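Local coordinates for protein MdbA (Actinomyces oris, PDB 4Z7X) that probably forms disulfide bonds in exported proteins as a thioredoxin-fold thiol-disulfide oxidoreductase, in a pathway linked to sortase-mediated pilus assembly, at residues T91-E103 with G184-T196. Residues are numbered along the deposited sequence; the frame is centred on the assembly and turned at random.
Sequences TLALHPCKLLQQE and GDEAFKARELEGT
The thiol of Cys97 lies over one face of the Phe188 ring, its SG 4.3 Å from the ring centroid. Its chi1 of 73° sets SG between the backbone N and the carbonyl carbon, from where it also touches Thr196 CG2. Leu99 reaches the far part of the same ring, with CD1 3.9 Å from Phe188 CE2. Its other methyl, CD2, packs on the backbone at Gly195 CA. Near the end of strand 91-96, Asp185 holds the backbone at Lys98. Lys98 N donates to Asp185 OD1 over 2.7 Å, on the syn side and 31° out of the carboxylate plane. Water 2 donates to both Asp185 OD2 and Lys98 O, so each carboxylate oxygen has its own partner. With an alanine here instead of Asp185, Lys98 N is likely to lose its acceptor and water 2 one of its two anchors. The extended Lys98 chain ends in a salt bridge, NZ to Glu103 OE1. Gly184 lets the helix come close: its CA is 3.3 Å from Pro96 O in a CA-H...O contact, and a CB there would clash with that oxygen. Water 1 bridges Pro96 O and Gly184 O. Farther back, His95 ND1 and Arg191 NH2 are 4.0 Å apart, with ring and guanidinium nearly perpendicular. Their stronger partners include Asp60 for His95, and Pro15 and Asp38 for Arg191. Thr196 also touches Cys67 and Cys70, a CxxC pair at a helix start that is probably the redox site. The contact thus joins the C-terminal end of strand 91-96 and the turn that follows to helix 178-190 and to the loop at Thr196, beside the CxxC, as suits a thioredoxin fold with a large helical insertion.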
loop_
_atom_site.group_PDB
_atom_site.type_symbol
_atom_site.label_atom_id
_atom_site.label_comp_id
_atom_site.label_asym_id
_atom_site.label_seq_id
_atom_site.Cartn_x
_atom_site.Cartn_y
_atom_site.Cartn_z
ATOM N N THR A 91 13.271 -1.600 -2.767
ATOM C CA THR A 91 12.615 -1.421 -1.482
ATOM C C THR A 91 11.253 -0.786 -1.826
ATOM O O THR A 91 11.208 0.247 -2.450
ATOM C CB THR A 91 13.415 -0.441 -0.632
ATOM O OG1 THR A 91 14.685 -1.016 -0.326
ATOM C CG2 THR A 91 12.677 -0.100 0.630
ATOM N N LEU A 92 10.175 -1.455 -1.479
ATOM C CA LEU A 92 8.819 -0.978 -1.784
ATOM C C LEU A 92 8.300 -0.162 -0.607
ATOM O O LEU A 92 8.287 -0.640 0.533
ATOM C CB LEU A 92 7.878 -2.150 -2.078
ATOM C CG LEU A 92 6.424 -1.774 -2.362
ATOM C CD1 LEU A 92 6.313 -1.032 -3.690
ATOM C CD2 LEU A 92 5.508 -2.983 -2.387
ATOM N N ALA A 93 7.833 1.048 -0.902
ATOM C CA ALA A 93 7.197 1.863 0.117
ATOM C C ALA A 93 5.792 2.241 -0.327
ATOM O O ALA A 93 5.615 2.839 -1.397
ATOM C CB ALA A 93 8.019 3.117 0.379
ATOM N N LEU A 94 4.804 1.843 0.466
ATOM C CA LEU A 94 3.389 2.060 0.159
ATOM C C LEU A 94 2.881 3.205 1.000
ATOM O O LEU A 94 3.037 3.181 2.203
ATOM C CB LEU A 94 2.563 0.807 0.413
ATOM C CG LEU A 94 2.901 -0.392 -0.482
ATOM C CD1 LEU A 94 2.065 -1.606 -0.127
ATOM C CD2 LEU A 94 2.747 -0.073 -1.933
ATOM N N HIS A 95 2.305 4.209 0.326
ATOM C CA HIS A 95 1.855 5.452 0.972
ATOM C C HIS A 95 0.345 5.614 0.778
ATOM O O HIS A 95 -0.088 5.991 -0.302
ATOM C CB HIS A 95 2.534 6.679 0.369
ATOM C CG HIS A 95 4.023 6.712 0.465
ATOM N ND1 HIS A 95 4.703 7.600 1.282
ATOM C CD2 HIS A 95 4.974 6.007 -0.202
ATOM C CE1 HIS A 95 6.008 7.435 1.113
ATOM N NE2 HIS A 95 6.200 6.488 0.206
ATOM N N PRO A 96 -0.457 5.349 1.825
ATOM C CA PRO A 96 -1.907 5.405 1.688
ATOM C C PRO A 96 -2.419 6.826 1.849
ATOM O O PRO A 96 -1.853 7.603 2.591
ATOM C CB PRO A 96 -2.385 4.544 2.860
ATOM C CG PRO A 96 -1.365 4.814 3.918
ATOM C CD PRO A 96 -0.061 4.937 3.177
ATOM N N CYS A 97 -3.498 7.136 1.152
ATOM C CA CYS A 97 -4.279 8.331 1.419
ATOM C C CYS A 97 -5.758 8.140 1.135
ATOM O O CYS A 97 -6.183 7.091 0.690
ATOM C CB CYS A 97 -3.691 9.513 0.630
ATOM S SG CYS A 97 -4.012 9.419 -1.137
ATOM N N LYS A 98 -6.538 9.167 1.430
ATOM C CA LYS A 98 -7.973 9.158 1.219
ATOM C C LYS A 98 -8.352 10.336 0.315
ATOM O O LYS A 98 -9.318 11.068 0.584
ATOM C CB LYS A 98 -8.679 9.208 2.583
ATOM C CG LYS A 98 -10.181 8.939 2.579
ATOM C CD LYS A 98 -10.732 8.731 4.001
ATOM C CE LYS A 98 -12.245 8.761 4.040
ATOM N NZ LYS A 98 -12.825 8.695 5.408
ATOM N N LEU A 99 -7.612 10.502 -0.773
ATOM C CA LEU A 99 -7.826 11.634 -1.666
ATOM C C LEU A 99 -9.268 11.730 -2.167
ATOM O O LEU A 99 -9.814 12.814 -2.265
ATOM C CB LEU A 99 -6.864 11.504 -2.849
ATOM C CG LEU A 99 -6.895 12.626 -3.872
ATOM C CD1 LEU A 99 -6.488 13.949 -3.215
ATOM C CD2 LEU A 99 -5.964 12.312 -5.010
ATOM N N LEU A 100 -9.888 10.589 -2.466
ATOM C CA LEU A 100 -11.207 10.575 -3.068
ATOM C C LEU A 100 -12.348 10.676 -2.048
ATOM O O LEU A 100 -13.523 10.668 -2.410
ATOM C CB LEU A 100 -11.338 9.344 -3.961
ATOM C CG LEU A 100 -10.433 9.393 -5.166
ATOM C CD1 LEU A 100 -10.587 8.078 -5.902
ATOM C CD2 LEU A 100 -10.745 10.566 -6.109
ATOM N N GLN A 101 -12.002 10.756 -0.772
ATOM C CA GLN A 101 -12.964 11.040 0.303
ATOM C C GLN A 101 -14.042 9.986 0.465
ATOM O O GLN A 101 -15.133 10.291 0.929
ATOM C CB GLN A 101 -13.630 12.411 0.103
ATOM C CG GLN A 101 -12.653 13.516 -0.222
ATOM C CD GLN A 101 -11.872 13.967 0.958
ATOM O OE1 GLN A 101 -12.429 14.199 2.021
ATOM N NE2 GLN A 101 -10.579 14.141 0.775
ATOM N N GLN A 102 -13.732 8.751 0.095
ATOM C CA GLN A 102 -14.676 7.636 0.176
ATOM C C GLN A 102 -14.493 6.857 1.463
ATOM O O GLN A 102 -13.364 6.474 1.800
ATOM C CB GLN A 102 -14.478 6.677 -1.003
ATOM C CG GLN A 102 -14.911 7.293 -2.336
ATOM C CD GLN A 102 -16.430 7.371 -2.461
ATOM O OE1 GLN A 102 -17.180 6.681 -1.740
ATOM N NE2 GLN A 102 -16.892 8.130 -3.420
ATOM N N GLU A 103 -15.597 6.574 2.157
ATOM C CA GLU A 103 -15.479 5.847 3.411
ATOM C C GLU A 103 -14.925 4.428 3.229
ATOM O O GLU A 103 -14.276 3.919 4.128
ATOM C CB GLU A 103 -16.776 5.841 4.218
ATOM C CG GLU A 103 -17.155 7.219 4.719
ATOM C CD GLU A 103 -16.056 7.877 5.536
ATOM O OE1 GLU A 103 -15.590 8.938 5.101
ATOM O OE2 GLU A 103 -15.663 7.328 6.607
ATOM N N GLY A 184 -1.993 9.871 6.566
ATOM C CA GLY A 184 -1.680 9.636 5.139
ATOM C C GLY A 184 -2.137 10.817 4.298
ATOM O O GLY A 184 -1.481 11.227 3.364
ATOM N N ASP A 185 -3.305 11.343 4.618
ATOM C CA ASP A 185 -3.803 12.538 3.927
ATOM C C ASP A 185 -2.887 13.735 4.224
ATOM O O ASP A 185 -2.582 14.506 3.335
ATOM C CB ASP A 185 -5.197 12.868 4.398
ATOM C CG ASP A 185 -6.226 12.040 3.769
ATOM O OD1 ASP A 185 -6.019 11.587 2.609
ATOM O OD2 ASP A 185 -7.295 11.888 4.415
ATOM N N GLU A 186 -2.437 13.874 5.467
ATOM C CA GLU A 186 -1.544 14.973 5.838
ATOM C C GLU A 186 -0.245 14.921 5.044
ATOM O O GLU A 186 0.266 15.946 4.580
ATOM C CB GLU A 186 -1.259 14.942 7.347
ATOM C CG GLU A 186 -0.405 16.101 7.831
ATOM C CD GLU A 186 -0.020 16.046 9.291
ATOM O OE1 GLU A 186 -0.372 15.074 10.005
ATOM O OE2 GLU A 186 0.685 16.990 9.716
ATOM N N ALA A 187 0.305 13.729 4.915
ATOM C CA ALA A 187 1.560 13.532 4.211
ATOM C C ALA A 187 1.414 13.794 2.697
ATOM O O ALA A 187 2.286 14.382 2.053
ATOM C CB ALA A 187 2.112 12.151 4.486
ATOM N N PHE A 188 0.301 13.342 2.131
ATOM C CA PHE A 188 0.037 13.526 0.726
ATOM C C PHE A 188 -0.074 15.027 0.437
ATOM O O PHE A 188 0.550 15.534 -0.500
ATOM C CB PHE A 188 -1.258 12.803 0.344
ATOM C CG PHE A 188 -1.579 12.834 -1.108
ATOM C CD1 PHE A 188 -1.102 11.844 -1.953
ATOM C CD2 PHE A 188 -2.333 13.868 -1.647
ATOM C CE1 PHE A 188 -1.366 11.863 -3.303
ATOM C CE2 PHE A 188 -2.641 13.891 -3.003
ATOM C CZ PHE A 188 -2.149 12.895 -3.830
ATOM N N LYS A 189 -0.800 15.752 1.309
ATOM C CA LYS A 189 -0.966 17.209 1.156
ATOM C C LYS A 189 0.329 17.962 1.310
ATOM O O LYS A 189 0.567 18.931 0.571
ATOM C CB LYS A 189 -1.993 17.796 2.141
ATOM C CG LYS A 189 -2.278 19.289 1.903
ATOM C CD LYS A 189 -2.508 20.067 3.191
ATOM C CE LYS A 189 -1.679 21.349 3.227
ATOM N NZ LYS A 189 -1.879 22.150 4.475
ATOM N N ALA A 190 1.142 17.545 2.277
ATOM C CA ALA A 190 2.387 18.235 2.597
ATOM C C ALA A 190 3.307 18.259 1.392
ATOM O O ALA A 190 3.968 19.255 1.121
ATOM C CB ALA A 190 3.092 17.563 3.765
ATOM N N ARG A 191 3.306 17.155 0.654
ATOM C CA ARG A 191 4.178 16.969 -0.487
ATOM C C ARG A 191 3.593 17.475 -1.794
ATOM O O ARG A 191 4.234 17.358 -2.877
ATOM C CB ARG A 191 4.524 15.503 -0.568
ATOM C CG ARG A 191 5.312 15.111 0.663
ATOM C CD ARG A 191 5.454 13.657 0.722
ATOM N NE ARG A 191 6.514 13.308 1.663
ATOM C CZ ARG A 191 6.513 12.200 2.390
ATOM N NH1 ARG A 191 7.524 11.929 3.209
ATOM N NH2 ARG A 191 5.463 11.415 2.359
ATOM N N GLU A 192 2.390 18.041 -1.681
ATOM C CA GLU A 192 1.708 18.744 -2.779
ATOM C C GLU A 192 1.560 17.879 -4.019
ATOM O O GLU A 192 1.741 18.324 -5.160
ATOM C CB GLU A 192 2.439 20.032 -3.098
ATOM C CG GLU A 192 2.499 20.965 -1.884
ATOM C CD GLU A 192 2.411 22.439 -2.219
ATOM O OE1 GLU A 192 2.930 23.222 -1.411
ATOM O OE2 GLU A 192 1.811 22.821 -3.250
ATOM N N LEU A 193 1.198 16.640 -3.771
ATOM C CA LEU A 193 0.983 15.687 -4.837
ATOM C C LEU A 193 -0.387 15.976 -5.440
ATOM O O LEU A 193 -1.268 16.550 -4.789
ATOM C CB LEU A 193 1.092 14.267 -4.300
ATOM C CG LEU A 193 2.447 14.004 -3.635
ATOM C CD1 LEU A 193 2.479 12.561 -3.172
ATOM C CD2 LEU A 193 3.619 14.263 -4.556
ATOM N N GLU A 194 -0.547 15.591 -6.695
ATOM C CA GLU A 194 -1.674 16.057 -7.488
ATOM C C GLU A 194 -2.763 15.014 -7.728
ATOM O O GLU A 194 -3.903 15.379 -8.022
ATOM C CB GLU A 194 -1.152 16.634 -8.802
ATOM C CG GLU A 194 0.010 17.605 -8.549
ATOM C CD GLU A 194 0.295 18.560 -9.691
ATOM O OE1 GLU A 194 0.769 19.692 -9.401
ATOM O OE2 GLU A 194 0.064 18.186 -10.867
ATOM N N GLY A 195 -2.425 13.745 -7.639
ATOM C CA GLY A 195 -3.384 12.692 -7.871
ATOM C C GLY A 195 -2.859 11.340 -7.439
ATOM O O GLY A 195 -1.731 11.225 -6.943
ATOM N N THR A 196 -3.677 10.312 -7.658
ATOM C CA THR A 196 -3.269 8.928 -7.389
ATOM C C THR A 196 -3.487 8.031 -8.637
ATOM O O THR A 196 -4.373 8.282 -9.439
ATOM C CB THR A 196 -4.023 8.279 -6.216
ATOM O OG1 THR A 196 -5.430 8.405 -6.426
ATOM C CG2 THR A 196 -3.669 8.949 -4.917
HETATM O O HOH W 1 0.404 9.589 1.951
HETATM O O HOH W 2 -9.483 12.484 3.188
#